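Local coordinates for pentacotripeptide-repeat region of PRORP domain-containing protein (Brachypodium distachyon, PDB 4N2Q), which binds RNA within a helical-repeat fold and is probably a sequence-specific mRNA-binding protein of the pentatricopeptide-repeat family, at residues E166-L171 / E201-M206; L120-V125 / T172-A177; M206-A211 / A228-W233. All blocks are in the same frame, centred on the assembly; numbering follows the deposited sequence.

Contact 1 (E166-L171 / E201-M206); sequences EDVYKL and EVDEYM. With nucleotides of chain B.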
loop_
_atom_site.group_PDB
_atom_site.type_symbol
_atom_site.label_atom_id
_atom_site.label_comp_id
_atom_site.label_asym_id
_atom_site.label_seq_id
_atom_site.Cartn_x
_atom_site.Cartn_y
_atom_site.Cartn_z
ATOM N N GLU A 166 9.661 -15.723 5.083
ATOM C CA GLU A 166 9.442 -15.514 3.661
ATOM C C GLU A 166 9.743 -14.081 3.217
ATOM O O GLU A 166 9.578 -13.126 3.969
ATOM C CB GLU A 166 7.992 -15.854 3.323
ATOM C CG GLU A 166 7.653 -15.762 1.843
ATOM C CD GLU A 166 8.499 -16.691 1.022
ATOM O OE1 GLU A 166 8.107 -17.871 0.921
ATOM O OE2 GLU A 166 9.545 -16.246 0.489
ATOM N N ASP A 167 10.162 -13.938 1.970
ATOM C CA ASP A 167 10.494 -12.641 1.422
ATOM C C ASP A 167 9.207 -11.851 1.156
ATOM O O ASP A 167 8.405 -12.169 0.253
ATOM C CB ASP A 167 11.320 -12.803 0.139
ATOM C CG ASP A 167 11.850 -11.473 -0.403
ATOM O OD1 ASP A 167 11.064 -10.529 -0.613
ATOM O OD2 ASP A 167 13.062 -11.364 -0.639
ATOM N N VAL A 168 9.031 -10.790 1.931
ATOM C CA VAL A 168 7.831 -9.965 1.853
ATOM C C VAL A 168 7.614 -9.386 0.461
ATOM O O VAL A 168 6.497 -9.435 -0.076
ATOM C CB VAL A 168 7.876 -8.806 2.856
ATOM C CG1 VAL A 168 6.490 -8.583 3.419
ATOM C CG2 VAL A 168 8.844 -9.110 3.993
ATOM N N TYR A 169 8.672 -8.837 -0.130
ATOM C CA TYR A 169 8.542 -8.186 -1.440
ATOM C C TYR A 169 8.101 -9.155 -2.518
ATOM O O TYR A 169 7.156 -8.873 -3.264
ATOM C CB TYR A 169 9.836 -7.538 -1.871
ATOM C CG TYR A 169 10.133 -6.231 -1.169
ATOM C CD1 TYR A 169 10.223 -5.044 -1.881
ATOM C CD2 TYR A 169 10.334 -6.180 0.203
ATOM C CE1 TYR A 169 10.504 -3.843 -1.249
ATOM C CE2 TYR A 169 10.630 -4.978 0.842
ATOM C CZ TYR A 169 10.709 -3.810 0.104
ATOM O OH TYR A 169 11.001 -2.598 0.686
ATOM N N LYS A 170 8.773 -10.305 -2.576
ATOM C CA LYS A 170 8.471 -11.346 -3.558
ATOM C C LYS A 170 7.065 -11.894 -3.402
ATOM O O LYS A 170 6.363 -12.159 -4.382
ATOM C CB LYS A 170 9.495 -12.477 -3.455
ATOM C CG LYS A 170 10.904 -12.026 -3.825
ATOM C CD LYS A 170 11.905 -13.168 -3.751
ATOM C CE LYS A 170 13.305 -12.654 -4.064
ATOM N NZ LYS A 170 14.287 -13.763 -4.214
ATOM N N LEU A 171 6.654 -12.047 -2.151
ATOM C CA LEU A 171 5.354 -12.589 -1.839
ATOM C C LEU A 171 4.300 -11.578 -2.237
ATOM O O LEU A 171 3.205 -11.968 -2.694
ATOM C CB LEU A 171 5.272 -12.892 -0.344
ATOM C CG LEU A 171 4.095 -13.733 0.160
ATOM C CD1 LEU A 171 4.177 -15.137 -0.399
ATOM C CD2 LEU A 171 4.103 -13.780 1.675
ATOM N N GLU A 201 5.375 -11.835 8.736
ATOM C CA GLU A 201 5.117 -10.433 9.033
ATOM C C GLU A 201 5.312 -9.587 7.804
ATOM O O GLU A 201 6.399 -9.510 7.261
ATOM C CB GLU A 201 5.991 -9.938 10.176
ATOM C CG GLU A 201 5.512 -10.457 11.519
ATOM C CD GLU A 201 6.503 -10.191 12.635
ATOM O OE1 GLU A 201 6.442 -10.901 13.661
ATOM O OE2 GLU A 201 7.344 -9.277 12.483
ATOM N N VAL A 202 4.234 -8.947 7.374
ATOM C CA VAL A 202 4.239 -8.139 6.185
ATOM C C VAL A 202 4.124 -6.676 6.597
ATOM O O VAL A 202 4.223 -6.369 7.783
ATOM C CB VAL A 202 3.062 -8.506 5.259
ATOM C CG1 VAL A 202 3.115 -9.973 4.863
ATOM C CG2 VAL A 202 1.729 -8.155 5.905
ATOM N N ASP A 203 3.901 -5.782 5.630
ATOM C CA ASP A 203 3.793 -4.357 5.915
ATOM C C ASP A 203 2.527 -3.737 5.319
ATOM O O ASP A 203 1.710 -4.408 4.691
ATOM C CB ASP A 203 5.035 -3.619 5.401
ATOM C CG ASP A 203 5.300 -3.850 3.920
ATOM O OD1 ASP A 203 4.516 -4.565 3.244
ATOM O OD2 ASP A 203 6.330 -3.339 3.428
ATOM N N GLU A 204 2.396 -2.434 5.502
ATOM C CA GLU A 204 1.242 -1.704 5.012
ATOM C C GLU A 204 1.055 -1.882 3.499
ATOM O O GLU A 204 -0.055 -2.059 3.019
ATOM C CB GLU A 204 1.387 -0.224 5.372
ATOM C CG GLU A 204 1.199 0.047 6.852
ATOM C CD GLU A 204 1.891 1.318 7.318
ATOM O OE1 GLU A 204 3.135 1.351 7.259
ATOM O OE2 GLU A 204 1.201 2.282 7.757
ATOM N N TYR A 205 2.146 -1.839 2.759
ATOM C CA TYR A 205 2.120 -1.972 1.306
ATOM C C TYR A 205 1.397 -3.257 0.934
ATOM O O TYR A 205 0.501 -3.244 0.110
ATOM C CB TYR A 205 3.575 -1.987 0.804
ATOM C CG TYR A 205 3.792 -1.906 -0.701
ATOM C CD1 TYR A 205 4.450 -0.818 -1.262
ATOM C CD2 TYR A 205 3.381 -2.918 -1.552
ATOM C CE1 TYR A 205 4.650 -0.709 -2.633
ATOM C CE2 TYR A 205 3.599 -2.839 -2.925
ATOM C CZ TYR A 205 4.234 -1.723 -3.461
ATOM O OH TYR A 205 4.477 -1.616 -4.820
ATOM N N MET A 206 1.782 -4.366 1.569
ATOM C CA MET A 206 1.128 -5.672 1.345
ATOM C C MET A 206 -0.383 -5.642 1.633
ATOM O O MET A 206 -1.193 -6.102 0.816
ATOM C CB MET A 206 1.809 -6.760 2.186
ATOM C CG MET A 206 1.070 -8.093 2.258
ATOM S SD MET A 206 0.736 -8.930 0.677
ATOM C CE MET A 206 1.915 -10.248 0.847
ATOM P P G B 6 11.816 -7.105 -6.027
ATOM O OP1 G B 6 12.143 -8.413 -5.382
ATOM O OP2 G B 6 12.042 -6.901 -7.481
ATOM O "O5'" G B 6 10.270 -6.911 -5.711
ATOM C "C5'" G B 6 9.433 -6.120 -6.569
ATOM C "C4'" G B 6 8.065 -6.036 -5.966
ATOM O "O4'" G B 6 8.185 -5.697 -4.573
ATOM C "C3'" G B 6 7.154 -4.959 -6.511
ATOM O "O3'" G B 6 6.479 -5.533 -7.610
ATOM C "C2'" G B 6 6.153 -4.768 -5.373
ATOM O "O2'" G B 6 5.094 -5.687 -5.490
ATOM C "C1'" G B 6 6.961 -5.166 -4.136
ATOM N N9 G B 6 7.246 -4.101 -3.186
ATOM C C8 G B 6 7.924 -2.929 -3.416
ATOM N N7 G B 6 8.037 -2.188 -2.346
ATOM C C5 G B 6 7.403 -2.919 -1.352
ATOM C C6 G B 6 7.201 -2.622 0.016
ATOM O O6 G B 6 7.575 -1.629 0.649
ATOM N N1 G B 6 6.504 -3.637 0.664
ATOM C C2 G B 6 6.021 -4.770 0.062
ATOM N N2 G B 6 5.360 -5.626 0.851
ATOM N N3 G B 6 6.203 -5.061 -1.214
ATOM C C4 G B 6 6.905 -4.100 -1.854
#
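The backbones come nearest at Val-168 and Val-202, CA to CA 5.9 Å, where the start of helix 168-180 passes the loop that leads into helix 204-216. There CG1 of Val-168 rests against CA of Val-202 at 3.6 Å. One turn further on, the bent chain of Met-206 brings its methyl CE to CG of Leu-171 at 4.2 Å. No hydrogen bond joins the segments directly; the guanine of G6 of chain B spans them, with the ring of Tyr-169 over one face of the base and that of Tyr-205 over the opposite one. The centre of the Tyr-205 ring lies under C5 of G6, whereas the base sits off-centre over Tyr-169, toward the rim of that ring near CE1. A base held between side chains of neighbouring helices is how pentatricopeptide repeats take one nucleotide at a time. Asp-203 reads the Watson-Crick edge: OD2 accepts from N1 of G6 at 2.8 Å in a nearly straight bond (171°), and OD1 accepts from N2 of G6 at 2.8 Å. OD1 of Asp-203 also caps helix 204-216, taking Met-206 N at 3.2 Å from above the carboxylate plane; with CG lying between N and the carbonyl carbon (chi1 56°), the carboxylate serves backbone and base together. Were Tyr-205 an alanine, one face of the guanine would probably lose its cover, leaving the base freer to tilt away from Tyr-169.

Contact 2 (L120-V125 / T172-A177); sequences LYATFV and TRLVRA. With nucleotides of chain B.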
loop_
_atom_site.group_PDB
_atom_site.type_symbol
_atom_site.label_atom_id
_atom_site.label_comp_id
_atom_site.label_asym_id
_atom_site.label_seq_id
_atom_site.Cartn_x
_atom_site.Cartn_y
_atom_site.Cartn_z
ATOM N N LEU A 120 9.393 -16.744 -8.549
ATOM C CA LEU A 120 9.342 -17.694 -9.643
ATOM C C LEU A 120 7.915 -17.900 -10.100
ATOM O O LEU A 120 7.629 -17.848 -11.313
ATOM C CB LEU A 120 9.953 -19.029 -9.201
ATOM C CG LEU A 120 9.883 -20.202 -10.179
ATOM C CD1 LEU A 120 10.652 -19.852 -11.439
ATOM C CD2 LEU A 120 10.420 -21.483 -9.506
ATOM N N TYR A 121 7.031 -18.123 -9.122
ATOM C CA TYR A 121 5.587 -18.282 -9.369
ATOM C C TYR A 121 4.920 -17.029 -9.900
ATOM O O TYR A 121 3.991 -17.107 -10.684
ATOM C CB TYR A 121 4.889 -18.767 -8.100
ATOM C CG TYR A 121 5.008 -20.282 -7.906
ATOM C CD1 TYR A 121 4.102 -21.149 -8.505
ATOM C CD2 TYR A 121 6.028 -20.839 -7.162
ATOM C CE1 TYR A 121 4.195 -22.524 -8.355
ATOM C CE2 TYR A 121 6.132 -22.216 -7.013
ATOM C CZ TYR A 121 5.213 -23.057 -7.607
ATOM O OH TYR A 121 5.297 -24.436 -7.460
ATOM N N ALA A 122 5.400 -15.864 -9.494
ATOM C CA ALA A 122 4.827 -14.621 -9.975
ATOM C C ALA A 122 5.063 -14.446 -11.462
ATOM O O ALA A 122 4.187 -13.963 -12.186
ATOM C CB ALA A 122 5.402 -13.441 -9.213
ATOM N N THR A 123 6.238 -14.846 -11.928
ATOM C CA THR A 123 6.593 -14.695 -13.343
ATOM C C THR A 123 5.666 -15.536 -14.163
ATOM O O THR A 123 5.280 -15.132 -15.246
ATOM C CB THR A 123 8.032 -15.149 -13.644
ATOM O OG1 THR A 123 8.099 -16.578 -13.527
ATOM C CG2 THR A 123 9.021 -14.489 -12.682
ATOM N N PHE A 124 5.283 -16.695 -13.625
ATOM C CA PHE A 124 4.360 -17.587 -14.327
ATOM C C PHE A 124 2.967 -17.003 -14.389
ATOM O O PHE A 124 2.243 -17.180 -15.371
ATOM C CB PHE A 124 4.329 -18.955 -13.677
ATOM C CG PHE A 124 5.332 -19.919 -14.254
ATOM C CD1 PHE A 124 5.093 -20.523 -15.493
ATOM C CD2 PHE A 124 6.515 -20.227 -13.561
ATOM C CE1 PHE A 124 6.011 -21.411 -16.027
ATOM C CE2 PHE A 124 7.422 -21.134 -14.095
ATOM C CZ PHE A 124 7.174 -21.709 -15.330
ATOM N N VAL A 125 2.586 -16.269 -13.356
ATOM C CA VAL A 125 1.286 -15.619 -13.328
ATOM C C VAL A 125 1.292 -14.443 -14.274
ATOM O O VAL A 125 0.357 -14.273 -15.076
ATOM C CB VAL A 125 0.952 -15.131 -11.914
ATOM C CG1 VAL A 125 -0.421 -14.483 -11.873
ATOM C CG2 VAL A 125 1.018 -16.292 -10.935
ATOM N N THR A 172 4.615 -10.286 -2.054
ATOM C CA THR A 172 3.715 -9.197 -2.483
ATOM C C THR A 172 3.589 -9.155 -3.996
ATOM O O THR A 172 2.528 -8.881 -4.538
ATOM C CB THR A 172 4.207 -7.834 -2.024
ATOM O OG1 THR A 172 4.455 -7.856 -0.611
ATOM C CG2 THR A 172 3.189 -6.767 -2.350
ATOM N N ARG A 173 4.688 -9.460 -4.676
ATOM C CA ARG A 173 4.702 -9.464 -6.118
ATOM C C ARG A 173 3.818 -10.562 -6.663
ATOM O O ARG A 173 3.122 -10.379 -7.669
ATOM C CB ARG A 173 6.124 -9.658 -6.595
ATOM C CG ARG A 173 6.291 -9.734 -8.098
ATOM C CD ARG A 173 7.656 -9.211 -8.431
ATOM N NE ARG A 173 8.250 -9.890 -9.568
ATOM C CZ ARG A 173 9.198 -9.361 -10.330
ATOM N NH1 ARG A 173 9.635 -8.114 -10.113
ATOM N NH2 ARG A 173 9.684 -10.071 -11.342
ATOM N N LEU A 174 3.835 -11.708 -5.997
ATOM C CA LEU A 174 2.993 -12.824 -6.423
ATOM C C LEU A 174 1.519 -12.495 -6.268
ATOM O O LEU A 174 0.687 -12.770 -7.138
ATOM C CB LEU A 174 3.323 -14.060 -5.601
ATOM C CG LEU A 174 2.424 -15.253 -5.868
ATOM C CD1 LEU A 174 2.483 -15.682 -7.329
ATOM C CD2 LEU A 174 2.838 -16.380 -4.944
ATOM N N VAL A 175 1.202 -11.902 -5.132
ATOM C CA VAL A 175 -0.159 -11.487 -4.847
ATOM C C VAL A 175 -0.658 -10.436 -5.829
ATOM O O VAL A 175 -1.798 -10.513 -6.309
ATOM C CB VAL A 175 -0.229 -11.009 -3.393
ATOM C CG1 VAL A 175 -1.204 -9.865 -3.220
ATOM C CG2 VAL A 175 -0.601 -12.200 -2.532
ATOM N N ARG A 176 0.214 -9.471 -6.127
ATOM C CA ARG A 176 -0.081 -8.388 -7.072
ATOM C C ARG A 176 -0.406 -8.941 -8.450
ATOM O O ARG A 176 -1.377 -8.527 -9.067
ATOM C CB ARG A 176 1.105 -7.447 -7.176
ATOM C CG ARG A 176 0.870 -6.038 -6.662
ATOM C CD ARG A 176 2.177 -5.267 -6.573
ATOM N NE ARG A 176 1.965 -3.841 -6.380
ATOM C CZ ARG A 176 1.576 -3.011 -7.338
ATOM N NH1 ARG A 176 1.364 -3.447 -8.570
ATOM N NH2 ARG A 176 1.394 -1.733 -7.066
ATOM N N ALA A 177 0.398 -9.903 -8.903
ATOM C CA ALA A 177 0.227 -10.499 -10.212
ATOM C C ALA A 177 -1.063 -11.247 -10.304
ATOM O O ALA A 177 -1.801 -11.108 -11.305
ATOM C CB ALA A 177 1.386 -11.427 -10.515
ATOM P P G B 6 11.816 -7.105 -6.027
ATOM O OP1 G B 6 12.143 -8.413 -5.382
ATOM O OP2 G B 6 12.042 -6.901 -7.481
ATOM O "O5'" G B 6 10.270 -6.911 -5.711
ATOM C "C5'" G B 6 9.433 -6.120 -6.569
ATOM C "C4'" G B 6 8.065 -6.036 -5.966
ATOM O "O4'" G B 6 8.185 -5.697 -4.573
ATOM C "C3'" G B 6 7.154 -4.959 -6.511
ATOM O "O3'" G B 6 6.479 -5.533 -7.610
ATOM C "C2'" G B 6 6.153 -4.768 -5.373
ATOM O "O2'" G B 6 5.094 -5.687 -5.490
ATOM C "C1'" G B 6 6.961 -5.166 -4.136
ATOM N N9 G B 6 7.246 -4.101 -3.186
ATOM C C8 G B 6 7.924 -2.929 -3.416
ATOM N N7 G B 6 8.037 -2.188 -2.346
ATOM C C5 G B 6 7.403 -2.919 -1.352
ATOM C C6 G B 6 7.201 -2.622 0.016
ATOM O O6 G B 6 7.575 -1.629 0.649
ATOM N N1 G B 6 6.504 -3.637 0.664
ATOM C C2 G B 6 6.021 -4.770 0.062
ATOM N N2 G B 6 5.360 -5.626 0.851
ATOM N N3 G B 6 6.203 -5.061 -1.214
ATOM C C4 G B 6 6.905 -4.100 -1.854
ATOM P P A B 8 3.422 1.022 -8.603
ATOM O OP1 A B 8 3.426 1.621 -7.242
ATOM O OP2 A B 8 2.840 -0.333 -8.818
ATOM O "O5'" A B 8 2.679 2.007 -9.617
ATOM C "C5'" A B 8 1.292 1.789 -9.966
ATOM C "C4'" A B 8 0.696 3.000 -10.655
ATOM O "O4'" A B 8 1.467 3.325 -11.847
ATOM C "C3'" A B 8 -0.737 2.816 -11.153
ATOM O "O3'" A B 8 -1.710 3.093 -10.148
ATOM C "C2'" A B 8 -0.815 3.806 -12.309
ATOM O "O2'" A B 8 -1.110 5.120 -11.888
ATOM C "C1'" A B 8 0.593 3.701 -12.900
ATOM P P A B 7 6.193 -4.717 -8.943
ATOM O OP1 A B 7 4.774 -4.974 -9.289
ATOM O OP2 A B 7 7.273 -5.038 -9.919
ATOM O "O5'" A B 7 6.310 -3.177 -8.542
ATOM C "C5'" A B 7 5.411 -2.193 -9.106
ATOM C "C4'" A B 7 6.178 -1.008 -9.643
ATOM O "O4'" A B 7 6.964 -1.412 -10.792
ATOM C "C3'" A B 7 5.344 0.150 -10.178
ATOM O "O3'" A B 7 4.939 1.010 -9.121
ATOM C "C2'" A B 7 6.334 0.863 -11.096
ATOM O "O2'" A B 7 7.240 1.716 -10.426
ATOM C "C1'" A B 7 7.140 -0.306 -11.666
ATOM N N9 A B 7 6.758 -0.716 -13.020
ATOM C C8 A B 7 5.552 -0.554 -13.659
ATOM N N7 A B 7 5.529 -1.045 -14.874
ATOM C C5 A B 7 6.802 -1.570 -15.046
ATOM C C6 A B 7 7.415 -2.235 -16.124
ATOM N N6 A B 7 6.798 -2.493 -17.280
ATOM N N1 A B 7 8.699 -2.630 -15.971
ATOM C C2 A B 7 9.316 -2.370 -14.812
ATOM N N3 A B 7 8.850 -1.750 -13.731
ATOM C C4 A B 7 7.572 -1.371 -13.914
#
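Ala-122 and Leu-174 bring two nearly parallel helices together, their CA atoms 4.4 Å apart and the axes of segments 120-125 and 172-177 at 17°. In the second segment Thr-172 turns to the RNA: its OG1, set beside the backbone N (chi1 -52°), accepts from N2 of G6 of chain B at 2.8 Å and is also hydrogen-bonded to the carbonyl of Val-168. Arg-173 lays its CG against CB of Ala-122, then bends so that its guanidinium comes obliquely near phosphate oxygens of G6 and A7 of chain B. Leu-174 carries most of the apolar packing; CD1 sits 3.6 Å from N of Ala-122 and also meets CB of Tyr-121, while CG2 of Val-125 closes on it at 3.9 Å. Arg-176 extends toward the RNA, NH2 lying 2.7 Å from OP2 of A8 of chain B, with C5' of A7 over one guanidinium face. Ala-177 completes the helix pair, its CB 3.8 Å from CG1 of Val-125. Small alanines opposite branched side chains allow close approach, and near-parallel helices side by side, lining an RNA-binding surface, are characteristic of a pentatricopeptide-repeat superhelix.

Contact 3 (M206-A211 / A228-W233); sequences MYRVMA and ADLADW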
loop_
_atom_site.group_PDB
_atom_site.type_symbol
_atom_site.label_atom_id
_atom_site.label_comp_id
_atom_site.label_asym_id
_atom_site.label_seq_id
_atom_site.Cartn_x
_atom_site.Cartn_y
_atom_site.Cartn_z
ATOM N N MET A 206 1.782 -4.366 1.569
ATOM C CA MET A 206 1.128 -5.672 1.345
ATOM C C MET A 206 -0.383 -5.642 1.633
ATOM O O MET A 206 -1.193 -6.102 0.816
ATOM C CB MET A 206 1.809 -6.760 2.186
ATOM C CG MET A 206 1.070 -8.093 2.258
ATOM S SD MET A 206 0.736 -8.930 0.677
ATOM C CE MET A 206 1.915 -10.248 0.847
ATOM N N TYR A 207 -0.753 -5.091 2.785
ATOM C CA TYR A 207 -2.159 -4.968 3.169
ATOM C C TYR A 207 -2.966 -4.182 2.159
ATOM O O TYR A 207 -3.978 -4.672 1.651
ATOM C CB TYR A 207 -2.302 -4.331 4.559
ATOM C CG TYR A 207 -1.797 -5.217 5.692
ATOM C CD1 TYR A 207 -2.352 -6.480 5.915
ATOM C CD2 TYR A 207 -0.758 -4.801 6.525
ATOM C CE1 TYR A 207 -1.908 -7.304 6.955
ATOM C CE2 TYR A 207 -0.310 -5.616 7.565
ATOM C CZ TYR A 207 -0.896 -6.864 7.772
ATOM O OH TYR A 207 -0.450 -7.694 8.764
ATOM N N ARG A 208 -2.493 -2.984 1.841
ATOM C CA ARG A 208 -3.169 -2.114 0.849
ATOM C C ARG A 208 -3.371 -2.797 -0.482
ATOM O O ARG A 208 -4.411 -2.664 -1.126
ATOM C CB ARG A 208 -2.402 -0.799 0.643
ATOM C CG ARG A 208 -2.159 -0.037 1.956
ATOM C CD ARG A 208 -3.431 0.205 2.771
ATOM N NE ARG A 208 -3.933 1.556 2.573
ATOM C CZ ARG A 208 -3.458 2.625 3.206
ATOM N NH1 ARG A 208 -2.468 2.496 4.093
ATOM N NH2 ARG A 208 -3.981 3.822 2.957
ATOM N N VAL A 209 -2.369 -3.555 -0.890
ATOM C CA VAL A 209 -2.458 -4.285 -2.127
ATOM C C VAL A 209 -3.599 -5.275 -2.068
ATOM O O VAL A 209 -4.412 -5.337 -2.984
ATOM C CB VAL A 209 -1.124 -4.963 -2.445
ATOM C CG1 VAL A 209 -1.294 -6.027 -3.538
ATOM C CG2 VAL A 209 -0.133 -3.863 -2.851
ATOM N N MET A 210 -3.661 -6.021 -0.973
ATOM C CA MET A 210 -4.718 -7.025 -0.786
ATOM C C MET A 210 -6.106 -6.382 -0.660
ATOM O O MET A 210 -7.028 -6.729 -1.408
ATOM C CB MET A 210 -4.420 -7.862 0.441
ATOM C CG MET A 210 -3.391 -8.956 0.209
ATOM S SD MET A 210 -3.925 -10.104 -1.064
ATOM C CE MET A 210 -5.307 -10.942 -0.326
ATOM N N ALA A 211 -6.250 -5.437 0.263
ATOM C CA ALA A 211 -7.544 -4.801 0.487
ATOM C C ALA A 211 -8.156 -4.269 -0.802
ATOM O O ALA A 211 -9.336 -4.548 -1.125
ATOM C CB ALA A 211 -7.420 -3.694 1.524
ATOM N N ALA A 228 -9.037 -5.446 8.652
ATOM C CA ALA A 228 -8.976 -5.777 10.071
ATOM C C ALA A 228 -7.556 -6.156 10.455
ATOM O O ALA A 228 -7.030 -5.639 11.446
ATOM C CB ALA A 228 -9.935 -6.917 10.393
ATOM N N ASP A 229 -6.941 -7.039 9.663
ATOM C CA ASP A 229 -5.526 -7.405 9.867
ATOM C C ASP A 229 -4.626 -6.162 9.877
ATOM O O ASP A 229 -3.716 -6.021 10.741
ATOM C CB ASP A 229 -5.040 -8.344 8.765
ATOM C CG ASP A 229 -5.646 -9.709 8.864
ATOM O OD1 ASP A 229 -5.516 -10.329 9.923
ATOM O OD2 ASP A 229 -6.244 -10.178 7.885
ATOM N N LEU A 230 -4.902 -5.263 8.926
ATOM C CA LEU A 230 -4.191 -4.012 8.839
ATOM C C LEU A 230 -4.425 -3.171 10.087
ATOM O O LEU A 230 -3.496 -2.548 10.618
ATOM C CB LEU A 230 -4.624 -3.243 7.577
ATOM C CG LEU A 230 -4.101 -1.805 7.437
ATOM C CD1 LEU A 230 -2.590 -1.739 7.350
ATOM C CD2 LEU A 230 -4.697 -1.183 6.193
ATOM N N ALA A 231 -5.678 -3.148 10.543
ATOM C CA ALA A 231 -6.063 -2.384 11.748
ATOM C C ALA A 231 -5.293 -2.848 12.961
ATOM O O ALA A 231 -4.833 -2.043 13.776
ATOM C CB ALA A 231 -7.555 -2.499 12.010
ATOM N N ASP A 232 -5.138 -4.155 13.056
ATOM C CA ASP A 232 -4.395 -4.744 14.143
ATOM C C ASP A 232 -2.930 -4.321 14.048
ATOM O O ASP A 232 -2.298 -3.956 15.060
ATOM C CB ASP A 232 -4.528 -6.266 14.076
ATOM C CG ASP A 232 -4.316 -6.915 15.408
ATOM O OD1 ASP A 232 -3.187 -6.843 15.969
ATOM O OD2 ASP A 232 -5.298 -7.507 15.892
ATOM N N TRP A 233 -2.400 -4.375 12.822
ATOM C CA TRP A 233 -1.008 -4.005 12.558
ATOM C C TRP A 233 -0.762 -2.581 12.989
ATOM O O TRP A 233 0.166 -2.298 13.763
ATOM C CB TRP A 233 -0.700 -4.166 11.068
ATOM C CG TRP A 233 0.749 -4.040 10.727
ATOM C CD1 TRP A 233 1.653 -5.060 10.565
ATOM C CD2 TRP A 233 1.479 -2.821 10.513
ATOM N NE1 TRP A 233 2.895 -4.545 10.279
ATOM C CE2 TRP A 233 2.812 -3.176 10.227
ATOM C CE3 TRP A 233 1.137 -1.464 10.534
ATOM C CZ2 TRP A 233 3.796 -2.221 9.956
ATOM C CZ3 TRP A 233 2.123 -0.522 10.259
ATOM C CH2 TRP A 233 3.428 -0.904 9.980
#
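Tyr-207 and Leu-230 form the centre of an antiparallel helix pair, their CA atoms 6.1 Å apart and the axes of segments 206-211 and 228-233 at 160°. Tyr-207 bridges the 10.0 Å between these axes and buries more surface than any other residue here. With CG anti to its carbonyl carbon (chi1 -68°), its ring lies flat against the opposing helix: CA of Leu-230 stands over the face, 4.1 Å from the ring centroid, in a CH-pi contact almost along the ring normal. The backbone between Asp-229 and Leu-230 lies over that same face. CD1 of Leu-230 touches CD2 of Tyr-207 at 3.7 Å, and on the other flank CB of Asp-229 packs against CE1. The carboxylate of Asp-229 leads away from the contact to a salt bridge with Arg-196 of helix 184-197. Antiparallel helices joined by a short turn, as helices 204-216 and 220-237 are here, are the building element of the pentatricopeptide-repeat fold. With its CE2 edge Tyr-207 meets Trp-233 in an offset edge-to-face pair, CE2 pointing to the five-membered ring with CD1 of Trp-233 3.6 Å away. The planes are inclined at 62°, so the tyrosine has one partner over its face and another at its rim, which should restrict its rotation. Trp-233 itself is stacked with His-237, one turn on. Next along the chain, Arg-208 adds only its aliphatic part: the chain bends at chi2 and chi3 to set CD 3.9 Å from CD2 of Leu-230. Its NH2 continues past the hairpin to a hydrogen bond with the carbonyl of Ser-127 of the second subunit.

From the N terminus, contact 2 opens on helix 118-126 and closes on helix 168-180, looping out helix 133-151. Before it closes, contact 1 has opened at 166-171, so the two cross; contact 1 then shuts at 201-206, enclosing helix 184-197. Contact 3 starts at the shared Met-206 and folds the chain back onto helix 220-237, in series with both. Helices 118-126, 168-180 and 204-216 are thus tied side by side, and the last hairpin is added at the C-terminal end. Met-206 also packs on Thr-172, joining contacts 1 and 2 beside the guanine, while Val-202 and Glu-204 pack on Tyr-207 and Trp-233, respectively, at the border with contact 3.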